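Long-range contacts in Cd1 (Flavonifractor plautii, PDB 7D39), which probably reduces the carbon-carbon double bond of flavones and flavonols with a bound flavin mononucleotide, the first step of their breakdown in a gut bacterium: residues Ile89-Ala94 and Trp149-Thr153; Phe98-Thr102 and Asp156-Leu160; Met142-Asp148 and Val173-Leu178; Cys216-Ser221 and Cys233-Leu238. One frame throughout, in Å; residues are numbered along the deposited sequence.

How the contacts relate
Contacts 1 to 3 belong to the flavin-binding domain and contact 4 to turns of a separate antiparallel sheet. Contacts 1 and 3 lie side by side at the carboxyl ends of the parallel strands and both touch FMN; their chemistry is mostly that of backbone N-H and C=O groups turned to the cofactor, with solvent-exposed side chains such as Trp149 and Trp176 at the outside. Contact 2, its centre about 4 Å from that of the chain, pairs two helices through apolar side chains and one bridging water; Asp156 ties it to Ala94 of contact 1. Contact 4 is buried and built on cysteine sulfurs, and its Leu235 packs on the helix that carries 156-160.

Contact 1: Ile89-Ala94 and Trp149-Thr153; sequences IFEKGA and WVTRT. With FMN (flavin mononucleotide), chain B.
Ile89 sends its two branches to different parts of 149-153. Its CG2 lies 3.5 Å from Trp149 O, while CD1, at the end of an extended chain (chi2 178°), reaches Val150 CG1 at 3.6 Å and Thr153 CG2 at 3.8 Å. With an alanine here both branches are gone, and the methyls of Val150 and Thr153 would probably be left facing a gap beside the flavin. The same Trp149 O receives a CA-H...O contact from Lys92 CA at 3.3 Å. Beyond it the lysine chain runs extended past Trp149 and Thr151, its aliphatic part doing the touching. The two loops follow neighbouring parallel strands of a flavodoxin-like fold, and their backbones read the edge of the isoalloxazine: Glu91 N donates to FMN N5 (3.1 Å), Lys92 N to FMN O4 (2.9 Å), and FMN N3 to Trp149 O (2.8 Å). The Phe90 ring turns one face to FMN C7. Further out, Phe90 N bonds to Gly93 O and draws the loop back on itself. Gly93 suits its place: its backbone is almost fully extended (-173°/-175°), a shape glycine adopts easily, and its CA comes within 3.6 Å of Thr153 CA. Thr153 OG1 is hydrogen-bonded to Ser143 OG.

Contact 2: Phe98-Thr102 and Asp156-Leu160; sequences FHTIT and DAGML
Phe98 and Leu160 meet between two helices, 96-109 and 153-162, which pack on the same face of the parallel sheet of this flavodoxin-like fold, each following its own strand. The short segments run nearly alongside each other, 28° apart in direction, with axes 9.6 Å apart. Phe98 bridges that distance: chi1 of -167° turns CG away from its own backbone N and carries the ring toward 156-160. There CZ rests 3.8 Å from Leu160 CD2 and equally near Ala157 CA, where the small alanine, its methyl turned away, lets the ring come up to the helix backbone. A large flat apolar residue fits, since Phe85 and Phe141 of the sheet also pack here, Phe85 edge-to-face with Phe98. Ile101 CG2 extends the apolar patch to Leu160 CD1 at 4.1 Å. On the more polar side, Asp156 O lies at the edge of the Phe98 ring, 3.6 Å from CE1. This carbonyl also accepts a hydrogen bond from a water (2.9 Å), which is bonded in turn to Thr102 OG1 (2.8 Å), so that a small hydroxyl residue links the helices through solvent. His99 has its ND1 bonded to Thr95 O, and Asp156 OD2 accepts Ala94 N. The imidazole and carboxylate planes stand 72° apart, with His99 NE2 3.2 Å from Asp156 OD2.

Contact 3: Met142-Asp148 and Val173-Leu178; sequences MSVGGSD and VFPWAL. With FMN (flavin mononucleotide), chain B.
Phe174 lays one edge of its ring along 142-144. Its CB is 3.7 Å from Ser143 O; chi1 of -62° sets CG beside the backbone N, and the ring edge meets that oxygen with CD2 3.6 Å away. CD2 also meets Val144 CG2, and CE2 touches CB of selenomethionine Met142 at 3.9 Å, the selenium oblique to the ring in a Met-aromatic contact. The ring also packs on Met18 of helix 14-28 and Arg186 of helix 184-202, so a large apolar residue suits the site. A serine here would probably leave Met142 and Val144 facing a gap. Phe174 N to Ser143 O (2.7 Å) and a nearly straight bond (177°) from Gly145 N to Phe174 O (3.0 Å) join the strands. Ala177 N bonds to Gly145 O, and Ala177 CB packs tightly on Val144 CG1 at 3.4 Å. Trp176 N reaches Ser147 O from above the carbonyl plane, while its indole face takes a CH-pi contact from Ser147 CA. Gly145 suits its place because a side chain would run into FMN O2, which accepts Ser147 N (2.6 Å). Such a flavin-binding loop after a parallel strand, here in a beta-alpha-beta unit, is typical of flavodoxin-like folds.

Contact 4: Cys216-Ser221 and Cys233-Leu238; sequences CPHCHS and CCLCGL
The SG atoms of Cys219 and Cys236 are modelled 2.1 Å apart, as in a disulfide joining the two turns. Cys219 SG is also modelled 2.2 Å from Cys216 SG and 2.6 Å from Cys233 SG. One sulfur cannot hold three such bonds at once, so the bonding is doubtful in detail. Two Cys-x-x-Cys turns facing each other resemble the knuckles of zinc ribbons, where four thiolates share a metal; none is modelled here. Among apolar contacts, the Leu238 side chain crosses that of His218 at about a right angle, its CD1 3.6 Å from His218 CB, while Leu235 CB packs on the CB atoms of Cys219 and Ser221. The edge of the His218 ring meets sulfur, with CD2 3.6 Å from Cys236 SG; its NE2 is bonded to Asp263. Backbone bonds shape both turns alike: Cys216 N to Ser221 O (3.2 Å) and Cys233 N to Leu238 O (3.0 Å). Gly237 suits its place with a positive phi of 80°. Outside, Phe224 of strand 224-227 packs on Cys216 and Cys233, Phe251 of strand 248-252 on Leu238, and Leu235 reaches helix 153-162 at Met159 and Leu162.

Contact 1: Ile89-Ala94 and Trp149-Thr153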
# COMPACT_ATOMS: atom_id res chain seq x y z
N ILE A 89 -8.10 -10.87 -6.12
CA ILE A 89 -9.10 -9.82 -6.04
C ILE A 89 -10.32 -10.39 -5.32
O ILE A 89 -10.86 -11.43 -5.72
CB ILE A 89 -9.48 -9.30 -7.44
CG1 ILE A 89 -8.24 -8.77 -8.14
CG2 ILE A 89 -10.58 -8.24 -7.32
CD1 ILE A 89 -8.49 -8.28 -9.55
N PHE A 90 -10.74 -9.73 -4.23
CA PHE A 90 -11.96 -10.06 -3.49
C PHE A 90 -12.86 -8.82 -3.52
O PHE A 90 -12.43 -7.74 -3.14
CB PHE A 90 -11.66 -10.42 -2.02
CG PHE A 90 -11.00 -11.77 -1.79
CD1 PHE A 90 -10.72 -12.65 -2.83
CD2 PHE A 90 -10.67 -12.15 -0.48
CE1 PHE A 90 -10.11 -13.89 -2.56
CE2 PHE A 90 -10.07 -13.37 -0.22
CZ PHE A 90 -9.78 -14.25 -1.27
N GLU A 91 -14.10 -8.98 -3.99
CA GLU A 91 -15.06 -7.86 -4.09
C GLU A 91 -14.43 -6.60 -4.70
O GLU A 91 -14.54 -5.50 -4.16
CB GLU A 91 -15.67 -7.55 -2.72
CG GLU A 91 -16.36 -8.76 -2.10
CD GLU A 91 -15.46 -9.51 -1.16
OE1 GLU A 91 -14.73 -8.85 -0.39
OE2 GLU A 91 -15.45 -10.76 -1.18
N LYS A 92 -13.74 -6.79 -5.83
CA LYS A 92 -13.21 -5.68 -6.62
C LYS A 92 -12.18 -4.91 -5.81
O LYS A 92 -12.21 -3.67 -5.76
CB LYS A 92 -14.21 -4.53 -6.67
CG LYS A 92 -15.41 -4.84 -7.54
CD LYS A 92 -16.48 -3.80 -7.32
CE LYS A 92 -17.75 -4.22 -8.03
NZ LYS A 92 -18.91 -3.36 -7.68
N GLY A 93 -11.26 -5.62 -5.16
CA GLY A 93 -10.27 -4.92 -4.38
C GLY A 93 -9.34 -6.04 -3.97
O GLY A 93 -9.51 -7.18 -4.39
N ALA A 94 -8.36 -5.73 -3.13
CA ALA A 94 -7.46 -6.76 -2.64
C ALA A 94 -8.12 -7.54 -1.50
O ALA A 94 -9.21 -7.20 -1.03
CB ALA A 94 -6.15 -6.14 -2.20
N TRP A 149 -14.75 -7.81 -12.18
CA TRP A 149 -15.03 -7.02 -10.98
C TRP A 149 -13.69 -6.68 -10.34
O TRP A 149 -13.23 -7.35 -9.41
CB TRP A 149 -15.92 -7.79 -10.01
CG TRP A 149 -17.33 -8.06 -10.44
CD1 TRP A 149 -17.81 -8.16 -11.72
CD2 TRP A 149 -18.45 -8.24 -9.58
NE1 TRP A 149 -19.16 -8.40 -11.70
CE2 TRP A 149 -19.58 -8.45 -10.39
CE3 TRP A 149 -18.62 -8.24 -8.19
CZ2 TRP A 149 -20.85 -8.67 -9.86
CZ3 TRP A 149 -19.88 -8.46 -7.67
CH2 TRP A 149 -20.98 -8.67 -8.50
N VAL A 150 -13.05 -5.63 -10.85
CA VAL A 150 -11.64 -5.39 -10.55
C VAL A 150 -11.30 -3.90 -10.38
O VAL A 150 -10.14 -3.50 -10.54
CB VAL A 150 -10.77 -6.02 -11.65
CG1 VAL A 150 -11.12 -7.51 -11.82
CG2 VAL A 150 -10.99 -5.28 -12.95
N THR A 151 -12.28 -3.08 -10.03
CA THR A 151 -12.12 -1.63 -10.15
C THR A 151 -11.48 -0.95 -8.94
O THR A 151 -11.29 0.27 -8.97
CB THR A 151 -13.47 -0.97 -10.42
OG1 THR A 151 -14.43 -1.43 -9.45
CG2 THR A 151 -13.96 -1.32 -11.80
N ARG A 152 -11.15 -1.69 -7.88
CA ARG A 152 -10.60 -1.07 -6.69
C ARG A 152 -9.25 -1.64 -6.27
O ARG A 152 -8.63 -1.10 -5.34
CB ARG A 152 -11.59 -1.19 -5.53
CG ARG A 152 -12.98 -0.69 -5.88
CD ARG A 152 -13.90 -0.72 -4.67
NE ARG A 152 -13.63 0.41 -3.78
CZ ARG A 152 -13.89 0.42 -2.47
NH1 ARG A 152 -14.41 -0.64 -1.88
NH2 ARG A 152 -13.61 1.51 -1.76
N THR A 153 -8.77 -2.70 -6.92
CA THR A 153 -7.64 -3.42 -6.37
C THR A 153 -6.33 -2.66 -6.57
O THR A 153 -5.47 -2.68 -5.69
CB THR A 153 -7.57 -4.84 -6.97
OG1 THR A 153 -6.56 -5.60 -6.31
CG2 THR A 153 -7.29 -4.79 -8.49
N1 FMN B . -12.61 -12.18 -8.69
C2 FMN B . -12.84 -11.05 -9.35
O2 FMN B . -12.34 -11.08 -10.48
N3 FMN B . -13.54 -10.02 -8.80
C4 FMN B . -14.00 -10.14 -7.53
O4 FMN B . -14.64 -9.31 -6.92
C4A FMN B . -13.76 -11.39 -6.80
N5 FMN B . -14.18 -11.59 -5.58
C5A FMN B . -13.94 -12.70 -4.88
C6 FMN B . -14.39 -12.88 -3.58
C7 FMN B . -14.13 -14.05 -2.88
C7M FMN B . -14.64 -14.23 -1.47
C8 FMN B . -13.38 -15.14 -3.54
C8M FMN B . -13.11 -16.42 -2.80
C9 FMN B . -12.94 -14.95 -4.84
C9A FMN B . -13.19 -13.78 -5.52
N10 FMN B . -12.76 -13.61 -6.85
C10 FMN B . -13.02 -12.42 -7.47
C1' FMN B . -11.98 -14.68 -7.46
C2' FMN B . -10.52 -14.63 -7.00
O2' FMN B . -9.85 -13.45 -7.39
C3' FMN B . -9.76 -15.91 -7.46
O3' FMN B . -10.31 -17.06 -6.89
C4' FMN B . -8.23 -15.82 -7.21
O4' FMN B . -7.59 -14.93 -8.11
C5' FMN B . -7.61 -17.20 -7.24
O5' FMN B . -6.24 -17.18 -7.04
P FMN B . -5.31 -18.23 -6.48
O1P FMN B . -4.05 -17.67 -6.33
O2P FMN B . -5.82 -18.60 -5.23
O3P FMN B . -5.32 -19.20 -7.53
O HOH W 1 -13.56 -3.69 -2.07

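Contact 2: Phe98-Thr102 and Asp156-Leu160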
# COMPACT_ATOMS: atom_id res chain seq x y z
N PHE A 98 -4.63 -8.57 2.70
CA PHE A 98 -3.89 -7.45 2.14
C PHE A 98 -4.27 -6.14 2.84
O PHE A 98 -3.40 -5.31 3.14
CB PHE A 98 -4.16 -7.36 0.64
CG PHE A 98 -3.22 -6.44 -0.08
CD1 PHE A 98 -3.40 -5.07 -0.05
CD2 PHE A 98 -2.14 -6.95 -0.78
CE1 PHE A 98 -2.52 -4.23 -0.69
CE2 PHE A 98 -1.25 -6.12 -1.41
CZ PHE A 98 -1.43 -4.76 -1.38
N HIS A 99 -5.55 -5.93 3.10
CA HIS A 99 -5.97 -4.73 3.84
C HIS A 99 -5.43 -4.73 5.26
O HIS A 99 -5.12 -3.66 5.80
CB HIS A 99 -7.48 -4.61 3.86
CG HIS A 99 -8.06 -4.14 2.56
ND1 HIS A 99 -8.55 -5.00 1.61
CD2 HIS A 99 -8.24 -2.89 2.07
CE1 HIS A 99 -9.00 -4.31 0.58
NE2 HIS A 99 -8.82 -3.02 0.83
N THR A 100 -5.33 -5.90 5.90
CA THR A 100 -4.78 -5.98 7.25
C THR A 100 -3.30 -5.65 7.26
O THR A 100 -2.83 -4.91 8.13
CB THR A 100 -5.03 -7.37 7.82
OG1 THR A 100 -6.41 -7.47 8.14
CG2 THR A 100 -4.23 -7.61 9.08
N ILE A 101 -2.54 -6.18 6.29
CA ILE A 101 -1.14 -5.81 6.17
C ILE A 101 -1.00 -4.30 6.00
O ILE A 101 -0.12 -3.67 6.59
CB ILE A 101 -0.48 -6.59 5.01
CG1 ILE A 101 -0.33 -8.06 5.41
CG2 ILE A 101 0.87 -5.99 4.63
CD1 ILE A 101 -0.09 -9.01 4.24
N THR A 102 -1.88 -3.70 5.19
CA THR A 102 -1.86 -2.25 5.05
C THR A 102 -2.17 -1.55 6.38
O THR A 102 -1.47 -0.62 6.78
CB THR A 102 -2.84 -1.81 3.95
OG1 THR A 102 -2.51 -2.42 2.70
CG2 THR A 102 -2.80 -0.31 3.77
N ASP A 156 -6.12 -0.18 -3.85
CA ASP A 156 -5.72 -0.87 -2.63
C ASP A 156 -4.22 -1.14 -2.64
O ASP A 156 -3.53 -0.93 -1.64
CB ASP A 156 -6.46 -2.20 -2.45
CG ASP A 156 -7.95 -2.03 -2.26
OD1 ASP A 156 -8.41 -0.91 -1.98
OD2 ASP A 156 -8.67 -3.04 -2.36
N ALA A 157 -3.71 -1.63 -3.77
CA ALA A 157 -2.29 -1.93 -3.83
C ALA A 157 -1.47 -0.68 -3.57
O ALA A 157 -0.54 -0.68 -2.75
CB ALA A 157 -1.94 -2.54 -5.19
N GLY A 158 -1.80 0.41 -4.25
CA GLY A 158 -1.10 1.65 -4.03
C GLY A 158 -1.13 2.10 -2.59
O GLY A 158 -0.18 2.70 -2.10
N MSE A 159 -2.22 1.86 -1.91
CA MSE A 159 -2.32 2.17 -0.52
C MSE A 159 -1.19 1.59 0.31
O MSE A 159 -0.70 2.28 1.15
CB MSE A 159 -3.69 1.79 -0.03
CG MSE A 159 -4.07 2.72 1.09
SE MSE A 159 -4.31 4.61 0.63
CE MSE A 159 -5.76 4.45 -0.55
N LEU A 160 -0.82 0.34 0.11
CA LEU A 160 0.24 -0.31 0.87
C LEU A 160 1.57 0.41 0.67
O LEU A 160 2.31 0.65 1.63
CB LEU A 160 0.34 -1.78 0.49
CG LEU A 160 1.52 -2.51 1.14
CD1 LEU A 160 1.35 -2.48 2.66
CD2 LEU A 160 1.64 -3.95 0.67
O HOH W 2 -4.56 -1.81 0.91

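Contact 3: Met142-Asp148 and Val173-Leu178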
# COMPACT_ATOMS: atom_id res chain seq x y z
N MSE A 142 0.60 -7.20 -8.58
CA MSE A 142 -0.25 -7.83 -9.58
C MSE A 142 -1.52 -8.22 -8.85
O MSE A 142 -1.44 -8.82 -7.79
CB MSE A 142 0.44 -9.04 -10.20
CG MSE A 142 1.78 -8.74 -10.84
SE MSE A 142 2.55 -10.33 -11.73
CE MSE A 142 3.21 -11.24 -10.14
N SER A 143 -2.67 -7.85 -9.39
CA SER A 143 -3.96 -8.25 -8.85
C SER A 143 -4.60 -9.21 -9.84
O SER A 143 -4.72 -8.88 -11.02
CB SER A 143 -4.87 -7.05 -8.61
OG SER A 143 -4.27 -6.12 -7.73
N VAL A 144 -4.98 -10.39 -9.36
CA VAL A 144 -5.48 -11.47 -10.21
C VAL A 144 -6.89 -11.82 -9.76
O VAL A 144 -7.09 -12.24 -8.62
CB VAL A 144 -4.57 -12.71 -10.15
CG1 VAL A 144 -5.05 -13.75 -11.15
CG2 VAL A 144 -3.11 -12.32 -10.41
N GLY A 145 -7.86 -11.68 -10.67
CA GLY A 145 -9.25 -11.92 -10.36
C GLY A 145 -9.85 -13.00 -11.24
O GLY A 145 -9.30 -13.37 -12.27
N GLY A 146 -11.02 -13.48 -10.81
CA GLY A 146 -11.77 -14.41 -11.64
C GLY A 146 -12.62 -13.77 -12.72
O GLY A 146 -12.92 -14.41 -13.73
N SER A 147 -13.01 -12.51 -12.53
CA SER A 147 -13.94 -11.85 -13.44
C SER A 147 -13.45 -10.47 -13.87
O SER A 147 -12.25 -10.23 -13.88
CB SER A 147 -15.32 -11.71 -12.80
OG SER A 147 -15.30 -10.72 -11.78
N ASP A 148 -14.37 -9.57 -14.23
CA ASP A 148 -14.01 -8.18 -14.48
C ASP A 148 -14.42 -7.26 -13.34
O ASP A 148 -14.43 -6.03 -13.50
CB ASP A 148 -14.63 -7.71 -15.81
CG ASP A 148 -16.15 -7.70 -15.79
OD1 ASP A 148 -16.74 -8.18 -14.81
OD2 ASP A 148 -16.75 -7.21 -16.77
N VAL A 173 -3.40 -5.33 -13.25
CA VAL A 173 -4.64 -6.04 -12.94
C VAL A 173 -4.86 -7.11 -14.00
O VAL A 173 -4.74 -6.82 -15.20
CB VAL A 173 -5.85 -5.09 -12.90
CG1 VAL A 173 -7.14 -5.90 -12.82
CG2 VAL A 173 -5.76 -4.20 -11.71
N PHE A 174 -5.23 -8.32 -13.57
CA PHE A 174 -5.51 -9.43 -14.48
C PHE A 174 -6.94 -9.92 -14.29
O PHE A 174 -7.20 -10.79 -13.45
CB PHE A 174 -4.52 -10.58 -14.27
CG PHE A 174 -3.09 -10.22 -14.55
CD1 PHE A 174 -2.57 -10.33 -15.83
CD2 PHE A 174 -2.26 -9.75 -13.54
CE1 PHE A 174 -1.25 -10.00 -16.09
CE2 PHE A 174 -0.95 -9.42 -13.79
CZ PHE A 174 -0.44 -9.55 -15.07
N PRO A 175 -7.89 -9.41 -15.07
CA PRO A 175 -9.26 -9.92 -14.98
C PRO A 175 -9.41 -11.23 -15.74
O PRO A 175 -8.55 -11.62 -16.54
CB PRO A 175 -10.09 -8.80 -15.62
CG PRO A 175 -9.16 -8.24 -16.67
CD PRO A 175 -7.76 -8.33 -16.06
N TRP A 176 -10.51 -11.93 -15.44
CA TRP A 176 -10.84 -13.21 -16.08
C TRP A 176 -9.67 -14.17 -16.04
O TRP A 176 -9.32 -14.79 -17.05
CB TRP A 176 -11.31 -13.00 -17.53
CG TRP A 176 -12.46 -12.06 -17.66
CD1 TRP A 176 -12.44 -10.80 -18.19
CD2 TRP A 176 -13.81 -12.30 -17.24
NE1 TRP A 176 -13.70 -10.24 -18.12
CE2 TRP A 176 -14.56 -11.13 -17.55
CE3 TRP A 176 -14.46 -13.39 -16.65
CZ2 TRP A 176 -15.92 -11.02 -17.28
CZ3 TRP A 176 -15.82 -13.27 -16.37
CH2 TRP A 176 -16.53 -12.10 -16.69
N ALA A 177 -9.05 -14.30 -14.86
CA ALA A 177 -7.73 -14.91 -14.75
C ALA A 177 -7.73 -16.25 -14.01
O ALA A 177 -6.68 -16.67 -13.51
CB ALA A 177 -6.78 -13.93 -14.07
N LEU A 178 -8.87 -16.94 -13.94
CA LEU A 178 -8.89 -18.25 -13.29
C LEU A 178 -8.00 -19.23 -14.04
O LEU A 178 -7.35 -20.08 -13.41
CB LEU A 178 -10.31 -18.80 -13.22
CG LEU A 178 -11.30 -18.30 -12.17
CD1 LEU A 178 -12.49 -19.25 -12.12
CD2 LEU A 178 -10.66 -18.20 -10.82
N1 FMN B . -12.61 -12.18 -8.69
C2 FMN B . -12.84 -11.05 -9.35
O2 FMN B . -12.34 -11.08 -10.48
N3 FMN B . -13.54 -10.02 -8.80
C4 FMN B . -14.00 -10.14 -7.53
O4 FMN B . -14.64 -9.31 -6.92
C4A FMN B . -13.76 -11.39 -6.80
N5 FMN B . -14.18 -11.59 -5.58
C5A FMN B . -13.94 -12.70 -4.88
C6 FMN B . -14.39 -12.88 -3.58
C7 FMN B . -14.13 -14.05 -2.88
C7M FMN B . -14.64 -14.23 -1.47
C8 FMN B . -13.38 -15.14 -3.54
C8M FMN B . -13.11 -16.42 -2.80
C9 FMN B . -12.94 -14.95 -4.84
C9A FMN B . -13.19 -13.78 -5.52
N10 FMN B . -12.76 -13.61 -6.85
C10 FMN B . -13.02 -12.42 -7.47
C1' FMN B . -11.98 -14.68 -7.46
C2' FMN B . -10.52 -14.63 -7.00
O2' FMN B . -9.85 -13.45 -7.39
C3' FMN B . -9.76 -15.91 -7.46
O3' FMN B . -10.31 -17.06 -6.89
C4' FMN B . -8.23 -15.82 -7.21
O4' FMN B . -7.59 -14.93 -8.11
C5' FMN B . -7.61 -17.20 -7.24
O5' FMN B . -6.24 -17.18 -7.04
P FMN B . -5.31 -18.23 -6.48
O1P FMN B . -4.05 -17.67 -6.33
O2P FMN B . -5.82 -18.60 -5.23
O3P FMN B . -5.32 -19.20 -7.53
O HOH W 3 -11.53 -16.55 -15.16
O HOH W 4 -14.67 -7.59 -19.33

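Contact 4: Cys216-Ser221 and Cys233-Leu238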
# COMPACT_ATOMS: atom_id res chain seq x y z
N CYS A 216 -5.03 10.54 -12.59
CA CYS A 216 -4.26 11.41 -11.71
C CYS A 216 -2.84 11.49 -12.24
O CYS A 216 -2.13 10.48 -12.27
CB CYS A 216 -4.28 10.90 -10.25
SG CYS A 216 -3.23 11.81 -9.04
N PRO A 217 -2.39 12.66 -12.68
CA PRO A 217 -1.02 12.76 -13.20
C PRO A 217 0.03 12.52 -12.14
O PRO A 217 1.19 12.22 -12.47
CB PRO A 217 -0.95 14.19 -13.75
CG PRO A 217 -2.38 14.69 -13.77
CD PRO A 217 -3.09 13.95 -12.70
N HIS A 218 -0.32 12.63 -10.88
CA HIS A 218 0.62 12.45 -9.81
C HIS A 218 0.59 11.02 -9.24
O HIS A 218 1.60 10.41 -9.15
CB HIS A 218 0.35 13.50 -8.75
CG HIS A 218 1.10 13.31 -7.48
ND1 HIS A 218 2.41 13.65 -7.34
CD2 HIS A 218 0.72 12.79 -6.30
CE1 HIS A 218 2.81 13.37 -6.12
NE2 HIS A 218 1.80 12.85 -5.47
N CYS A 219 -0.62 10.54 -8.93
CA CYS A 219 -0.96 9.21 -8.33
C CYS A 219 -0.80 8.08 -9.40
O CYS A 219 -0.25 7.05 -9.13
CB CYS A 219 -2.38 9.19 -7.56
SG CYS A 219 -3.49 10.65 -7.17
N HIS A 220 -1.26 8.34 -10.62
CA HIS A 220 -1.62 7.42 -11.72
C HIS A 220 -2.88 6.63 -11.55
O HIS A 220 -3.24 5.86 -12.37
CB HIS A 220 -0.49 6.54 -12.27
CG HIS A 220 0.75 7.28 -12.60
ND1 HIS A 220 1.92 7.09 -11.93
CD2 HIS A 220 0.99 8.23 -13.52
CE1 HIS A 220 2.84 7.89 -12.42
NE2 HIS A 220 2.30 8.59 -13.39
N SER A 221 -3.57 6.93 -10.48
CA SER A 221 -4.83 6.36 -10.12
C SER A 221 -5.93 6.64 -11.11
O SER A 221 -5.92 7.62 -11.77
CB SER A 221 -5.21 6.93 -8.77
OG SER A 221 -6.43 6.47 -8.35
N CYS A 233 -8.74 12.47 -5.58
CA CYS A 233 -8.07 11.26 -5.91
C CYS A 233 -8.09 10.29 -4.75
O CYS A 233 -7.78 10.65 -3.66
CB CYS A 233 -6.67 11.54 -6.29
SG CYS A 233 -6.02 9.98 -6.78
N CYS A 234 -8.46 9.06 -5.00
CA CYS A 234 -8.63 8.11 -3.90
C CYS A 234 -7.31 7.54 -3.39
O CYS A 234 -7.28 7.01 -2.27
CB CYS A 234 -9.55 6.97 -4.33
SG CYS A 234 -11.26 7.45 -4.36
N LEU A 235 -6.23 7.65 -4.14
CA LEU A 235 -4.92 7.17 -3.67
C LEU A 235 -4.18 8.30 -2.96
O LEU A 235 -3.91 8.21 -1.76
CB LEU A 235 -4.09 6.63 -4.84
CG LEU A 235 -2.70 6.09 -4.48
CD1 LEU A 235 -2.79 5.07 -3.33
CD2 LEU A 235 -2.02 5.46 -5.70
N CYS A 236 -3.85 9.36 -3.69
CA CYS A 236 -2.94 10.38 -3.20
C CYS A 236 -3.65 11.57 -2.54
O CYS A 236 -3.00 12.39 -1.89
CB CYS A 236 -2.04 10.85 -4.36
SG CYS A 236 -2.74 11.92 -5.66
N GLY A 237 -4.97 11.67 -2.67
CA GLY A 237 -5.71 12.66 -1.92
C GLY A 237 -5.68 14.06 -2.47
O GLY A 237 -6.27 14.96 -1.86
N LEU A 238 -5.00 14.29 -3.60
CA LEU A 238 -5.07 15.58 -4.25
C LEU A 238 -6.53 15.94 -4.52
O LEU A 238 -7.33 15.08 -4.91
CB LEU A 238 -4.27 15.57 -5.55
CG LEU A 238 -2.75 15.64 -5.40
CD1 LEU A 238 -2.05 15.25 -6.68
CD2 LEU A 238 -2.32 17.04 -4.98